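Long-range contacts in Myo-inositol dehydrogenase (Corynebacterium glutamicum, PDB 3EUW), which probably catalyses the NAD+-dependent oxidation of myo-inositol, as a tetrameric member of the Gfo/Idh/MocA oxidoreductase family: residues S153-P158 with N229-S234; I170-T175 with L316-L321. All blocks are in the same frame, centred on the assembly; numbering follows the deposited sequence.

Contact 1. Residues S153-P158 with N229-S234; sequences SRDPAP and NSRHCS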
loop_
_atom_site.group_PDB
_atom_site.type_symbol
_atom_site.label_atom_id
_atom_site.label_comp_id
_atom_site.label_asym_id
_atom_site.label_seq_id
_atom_site.Cartn_x
_atom_site.Cartn_y
_atom_site.Cartn_z
ATOM N N SER A 153 -8.908 1.109 -17.823
ATOM C CA SER A 153 -10.249 1.526 -17.494
ATOM C C SER A 153 -11.211 0.351 -17.660
ATOM O O SER A 153 -11.280 -0.283 -18.719
ATOM C CB SER A 153 -10.679 2.667 -18.417
ATOM O OG SER A 153 -9.808 3.783 -18.308
ATOM N N ARG A 154 -11.943 0.053 -16.601
ATOM C CA ARG A 154 -12.918 -1.020 -16.658
ATOM C C ARG A 154 -14.210 -0.556 -16.003
ATOM O O ARG A 154 -14.223 -0.159 -14.836
ATOM C CB ARG A 154 -12.382 -2.269 -15.953
ATOM C CG ARG A 154 -11.110 -2.820 -16.578
ATOM C CD ARG A 154 -10.544 -3.968 -15.732
ATOM N NE ARG A 154 -9.475 -4.693 -16.406
ATOM C CZ ARG A 154 -8.330 -5.051 -15.834
ATOM N NH1 ARG A 154 -8.088 -4.758 -14.555
ATOM N NH2 ARG A 154 -7.421 -5.688 -16.549
ATOM N N ASP A 155 -15.294 -0.577 -16.767
ATOM C CA ASP A 155 -16.574 -0.175 -16.221
ATOM C C ASP A 155 -17.074 -1.290 -15.313
ATOM O O ASP A 155 -16.762 -2.465 -15.530
ATOM C CB ASP A 155 -17.599 0.058 -17.332
ATOM C CG ASP A 155 -17.357 1.334 -18.090
ATOM O OD1 ASP A 155 -16.415 2.081 -17.742
ATOM O OD2 ASP A 155 -18.126 1.590 -19.040
ATOM N N PRO A 156 -17.847 -0.932 -14.280
ATOM C CA PRO A 156 -18.406 -1.898 -13.334
ATOM C C PRO A 156 -19.255 -2.922 -14.075
ATOM O O PRO A 156 -19.154 -4.119 -13.816
ATOM C CB PRO A 156 -19.252 -1.025 -12.404
ATOM C CG PRO A 156 -18.484 0.255 -12.377
ATOM C CD PRO A 156 -18.104 0.450 -13.836
ATOM N N ALA A 157 -20.089 -2.445 -14.998
ATOM C CA ALA A 157 -20.966 -3.329 -15.781
ATOM C C ALA A 157 -21.439 -2.670 -17.073
ATOM O O ALA A 157 -21.301 -1.463 -17.247
ATOM C CB ALA A 157 -22.192 -3.743 -14.940
ATOM N N PRO A 158 -21.988 -3.459 -18.006
ATOM C CA PRO A 158 -22.466 -2.870 -19.260
ATOM C C PRO A 158 -23.645 -1.936 -18.985
ATOM O O PRO A 158 -24.415 -2.153 -18.048
ATOM C CB PRO A 158 -22.904 -4.089 -20.075
ATOM C CG PRO A 158 -22.026 -5.192 -19.547
ATOM C CD PRO A 158 -22.036 -4.930 -18.065
ATOM N N ASN A 229 -9.269 -1.762 -21.785
ATOM C CA ASN A 229 -10.663 -1.539 -21.408
ATOM C C ASN A 229 -11.418 -2.856 -21.202
ATOM O O ASN A 229 -11.089 -3.886 -21.813
ATOM C CB ASN A 229 -11.415 -0.776 -22.503
ATOM C CG ASN A 229 -11.069 0.701 -22.568
ATOM O OD1 ASN A 229 -10.470 1.293 -21.653
ATOM N ND2 ASN A 229 -11.480 1.316 -23.664
ATOM N N SER A 230 -12.423 -2.816 -20.333
ATOM C CA SER A 230 -13.301 -3.957 -20.107
ATOM C C SER A 230 -14.639 -3.389 -19.724
ATOM O O SER A 230 -14.702 -2.365 -19.058
ATOM C CB SER A 230 -12.842 -4.872 -18.987
ATOM O OG SER A 230 -13.841 -5.858 -18.807
ATOM N N ARG A 231 -15.704 -4.057 -20.137
ATOM C CA ARG A 231 -17.039 -3.590 -19.852
ATOM C C ARG A 231 -17.641 -4.036 -18.512
ATOM O O ARG A 231 -18.804 -3.754 -18.235
ATOM C CB ARG A 231 -17.961 -3.953 -21.023
ATOM C CG ARG A 231 -17.868 -2.987 -22.211
ATOM C CD ARG A 231 -18.319 -1.571 -21.820
ATOM N NE ARG A 231 -18.667 -0.761 -22.986
ATOM C CZ ARG A 231 -18.955 0.540 -22.955
ATOM N NH1 ARG A 231 -18.947 1.203 -21.814
ATOM N NH2 ARG A 231 -19.241 1.189 -24.074
ATOM N N HIS A 232 -16.872 -4.760 -17.702
ATOM C CA HIS A 232 -17.323 -5.123 -16.358
ATOM C C HIS A 232 -16.131 -5.189 -15.409
ATOM O O HIS A 232 -14.985 -5.311 -15.848
ATOM C CB HIS A 232 -18.151 -6.423 -16.319
ATOM C CG HIS A 232 -17.382 -7.674 -16.604
ATOM N ND1 HIS A 232 -17.972 -8.918 -16.589
ATOM C CD2 HIS A 232 -16.073 -7.877 -16.894
ATOM C CE1 HIS A 232 -17.059 -9.840 -16.853
ATOM N NE2 HIS A 232 -15.902 -9.234 -17.040
ATOM N N CYS A 233 -16.398 -5.081 -14.112
ATOM C CA CYS A 233 -15.336 -5.087 -13.115
ATOM C C CYS A 233 -15.972 -5.321 -11.755
ATOM O O CYS A 233 -16.712 -4.481 -11.256
ATOM C CB CYS A 233 -14.606 -3.744 -13.132
ATOM S SG CYS A 233 -13.221 -3.607 -11.983
ATOM N N SER A 234 -15.658 -6.460 -11.153
ATOM C CA SER A 234 -16.258 -6.847 -9.885
ATOM C C SER A 234 -15.979 -5.960 -8.679
ATOM O O SER A 234 -16.812 -5.868 -7.784
ATOM C CB SER A 234 -15.877 -8.296 -9.554
ATOM O OG SER A 234 -14.481 -8.442 -9.383
#
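Ser230 O is gripped twice from segment 153-158: Asp155 N, just past the end of its strand, gives it a hydrogen bond of 3.0 Å, and Arg154 CA adds a CA-H...O contact of 3.3 Å. One step earlier, Ser230 N bonds to Ser153 O at 3.2 Å, with Asn229 CA-H on the same oxygen. These alternating bonds are the evidence for a short parallel bridge, Ser153 with Asn229 and Arg154 with Ser230. Beyond it both chains leave the strand, yet Cys233 N still reaches Pro156 O at 2.9 Å, approaching from above the carbonyl plane. Among side chains, Arg231 NH1 meets Asp155 OD2 at 2.9 Å in a salt bridge whose hydrogen bond is weak (128°); the chain of Arg231, bent at chi2 (-63°), lies alongside Asp155, and the carboxylate and guanidinium planes are 55° apart. The aliphatic part of Arg154 runs past Ser230, CG to CB 3.6 Å, while its guanidinium turns to Gln148 and Glu242 of the second subunit. Strands 146-154 and 224-230 are neighbours in the mixed sheet; helix 169-185 packs on Asn229 and Arg231, and strand 238-245 flanks Ser153.

Contact 2. Residues I170-T175 with L316-L321; sequences IFRDMT and LANACL
Apolar contact centres on Phe171, whose ring receives residues of helix 316-321 over one face. Cys320 CB stands 3.8 Å from the ring centroid, 27° off the normal, a CH-pi contact, and its closest ring atom is Phe171 CD1 at 3.4 Å. Leu321 N lies over the same face, displaced from the ring centre, and Ile170 CG2 covers the opposite one. Cys320 SG is farther out, 4.9 Å from the Phe171 centroid, in an oblique sulfur-aromatic contact. Where the backbones are nearest, Ala317 CB packs on Phe171 O at 3.4 Å; its small side chain fits the 8.4 Å approach of the axes. The polar part is one hydrogen bond from Arg172 NE to Asn318 OD1, 2.8 Å, almost in line with the Asn318 carbonyl bond but 31° out of the guanidinium plane. An extended chain from CG to NE (chi3 -174°) carries Arg172 across Asn318 at about a right angle, and Arg172 NH2 rests 3.6 Å from Leu321 CD2. Arg172 NH1 also bonds to Gly168 O, just before its helix, a second hold on the guanidinium. Val213 and Val215 of strand 212-219 border Phe171, so this is helix-on-helix packing against the sheet, in keeping with the alpha/beta C-terminal domain of the Gfo/Idh/MocA fold.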
loop_
_atom_site.group_PDB
_atom_site.type_symbol
_atom_site.label_atom_id
_atom_site.label_comp_id
_atom_site.label_asym_id
_atom_site.label_seq_id
_atom_site.Cartn_x
_atom_site.Cartn_y
_atom_site.Cartn_z
ATOM N N ILE A 170 -17.849 0.395 -28.176
ATOM C CA ILE A 170 -16.937 0.625 -27.071
ATOM C C ILE A 170 -15.896 1.740 -27.312
ATOM O O ILE A 170 -15.640 2.547 -26.422
ATOM C CB ILE A 170 -16.235 -0.704 -26.692
ATOM C CG1 ILE A 170 -15.494 -0.560 -25.365
ATOM C CG2 ILE A 170 -15.298 -1.141 -27.803
ATOM C CD1 ILE A 170 -15.030 -1.908 -24.779
ATOM N N PHE A 171 -15.322 1.798 -28.510
ATOM C CA PHE A 171 -14.316 2.815 -28.837
ATOM C C PHE A 171 -14.855 4.249 -28.823
ATOM O O PHE A 171 -14.235 5.135 -28.240
ATOM C CB PHE A 171 -13.687 2.531 -30.209
ATOM C CG PHE A 171 -12.944 1.229 -30.275
ATOM C CD1 PHE A 171 -11.780 1.040 -29.533
ATOM C CD2 PHE A 171 -13.399 0.194 -31.084
ATOM C CE1 PHE A 171 -11.086 -0.152 -29.602
ATOM C CE2 PHE A 171 -12.708 -0.999 -31.156
ATOM C CZ PHE A 171 -11.551 -1.176 -30.419
ATOM N N ARG A 172 -15.998 4.483 -29.458
ATOM C CA ARG A 172 -16.582 5.823 -29.485
ATOM C C ARG A 172 -17.241 6.218 -28.157
ATOM O O ARG A 172 -17.292 7.394 -27.808
ATOM C CB ARG A 172 -17.631 5.940 -30.603
ATOM C CG ARG A 172 -17.119 5.673 -32.017
ATOM C CD ARG A 172 -18.168 6.075 -33.046
ATOM N NE ARG A 172 -17.813 5.718 -34.421
ATOM C CZ ARG A 172 -18.127 4.564 -35.006
ATOM N NH1 ARG A 172 -18.806 3.636 -34.345
ATOM N NH2 ARG A 172 -17.776 4.341 -36.266
ATOM N N ASP A 173 -17.724 5.230 -27.411
ATOM C CA ASP A 173 -18.411 5.473 -26.142
ATOM C C ASP A 173 -17.553 5.391 -24.874
ATOM O O ASP A 173 -17.749 6.172 -23.937
ATOM C CB ASP A 173 -19.589 4.499 -26.022
ATOM C CG ASP A 173 -20.402 4.705 -24.749
ATOM O OD1 ASP A 173 -21.087 5.747 -24.627
ATOM O OD2 ASP A 173 -20.357 3.819 -23.874
HETATM N N MSE A 174 -16.618 4.443 -24.836
HETATM C CA MSE A 174 -15.756 4.265 -23.675
HETATM C C MSE A 174 -14.294 4.667 -23.886
HETATM O O MSE A 174 -13.812 5.599 -23.258
HETATM C CB MSE A 174 -15.795 2.810 -23.234
HETATM C CG MSE A 174 -15.079 2.572 -21.922
HETATM SE SE MSE A 174 -15.113 0.676 -21.506
HETATM C CE MSE A 174 -13.999 0.712 -19.849
ATOM N N THR A 175 -13.591 3.956 -24.763
ATOM C CA THR A 175 -12.187 4.253 -25.024
ATOM C C THR A 175 -11.942 5.722 -25.363
ATOM O O THR A 175 -10.877 6.257 -25.080
ATOM C CB THR A 175 -11.659 3.382 -26.176
ATOM O OG1 THR A 175 -12.347 2.128 -26.160
ATOM C CG2 THR A 175 -10.163 3.119 -26.019
ATOM N N LEU A 316 -9.647 9.200 -33.482
ATOM C CA LEU A 316 -8.805 8.146 -32.931
ATOM C C LEU A 316 -9.697 6.942 -32.649
ATOM O O LEU A 316 -9.329 5.798 -32.929
ATOM C CB LEU A 316 -8.119 8.603 -31.637
ATOM C CG LEU A 316 -6.994 9.645 -31.731
ATOM C CD1 LEU A 316 -6.423 9.913 -30.332
ATOM C CD2 LEU A 316 -5.886 9.149 -32.650
ATOM N N ALA A 317 -10.884 7.196 -32.101
ATOM C CA ALA A 317 -11.794 6.092 -31.816
ATOM C C ALA A 317 -12.161 5.394 -33.136
ATOM O O ALA A 317 -12.220 4.167 -33.198
ATOM C CB ALA A 317 -13.048 6.595 -31.098
ATOM N N ASN A 318 -12.391 6.169 -34.194
ATOM C CA ASN A 318 -12.732 5.553 -35.477
ATOM C C ASN A 318 -11.541 4.753 -35.992
ATOM O O ASN A 318 -11.709 3.665 -36.551
ATOM C CB ASN A 318 -13.158 6.608 -36.510
ATOM C CG ASN A 318 -14.524 7.201 -36.203
ATOM O OD1 ASN A 318 -15.332 6.578 -35.522
ATOM N ND2 ASN A 318 -14.794 8.395 -36.721
ATOM N N ALA A 319 -10.333 5.276 -35.788
ATOM C CA ALA A 319 -9.145 4.567 -36.234
ATOM C C ALA A 319 -9.028 3.257 -35.465
ATOM O O ALA A 319 -8.630 2.235 -36.037
ATOM C CB ALA A 319 -7.897 5.416 -36.032
ATOM N N CYS A 320 -9.387 3.286 -34.179
ATOM C CA CYS A 320 -9.335 2.089 -33.333
ATOM C C CYS A 320 -10.258 1.010 -33.873
ATOM O O CYS A 320 -9.837 -0.129 -34.063
ATOM C CB CYS A 320 -9.750 2.393 -31.888
ATOM S SG CYS A 320 -8.529 3.242 -30.875
ATOM N N LEU A 321 -11.518 1.372 -34.104
ATOM C CA LEU A 321 -12.508 0.440 -34.622
ATOM C C LEU A 321 -12.038 -0.173 -35.929
ATOM O O LEU A 321 -12.147 -1.380 -36.132
ATOM C CB LEU A 321 -13.853 1.148 -34.854
ATOM C CG LEU A 321 -14.993 0.287 -35.419
ATOM C CD1 LEU A 321 -15.297 -0.852 -34.464
ATOM C CD2 LEU A 321 -16.236 1.135 -35.628
#

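How the contacts relate
From the N terminus the chain first passes through the Rossmann-type nucleotide-binding region, then reaches 153-158, the first half of contact 1, and soon afterwards 170-175, the first half of contact 2. Contact 1 closes at 229-234, after 70 intervening residues, and contact 2 at 316-321, after 140. The segments alternate, so the two loops cross. Contact 1 joins adjacent strands of the mixed sheet, whereas contact 2 brings helix 307-326, late in the chain, against helix 169-185. Their centres lie 16 Å apart but they touch directly: Arg231 NH2 forms a salt bridge of 2.9 Å with Asp173 OD2, binding the loop after strand 224-230 to helix 169-185.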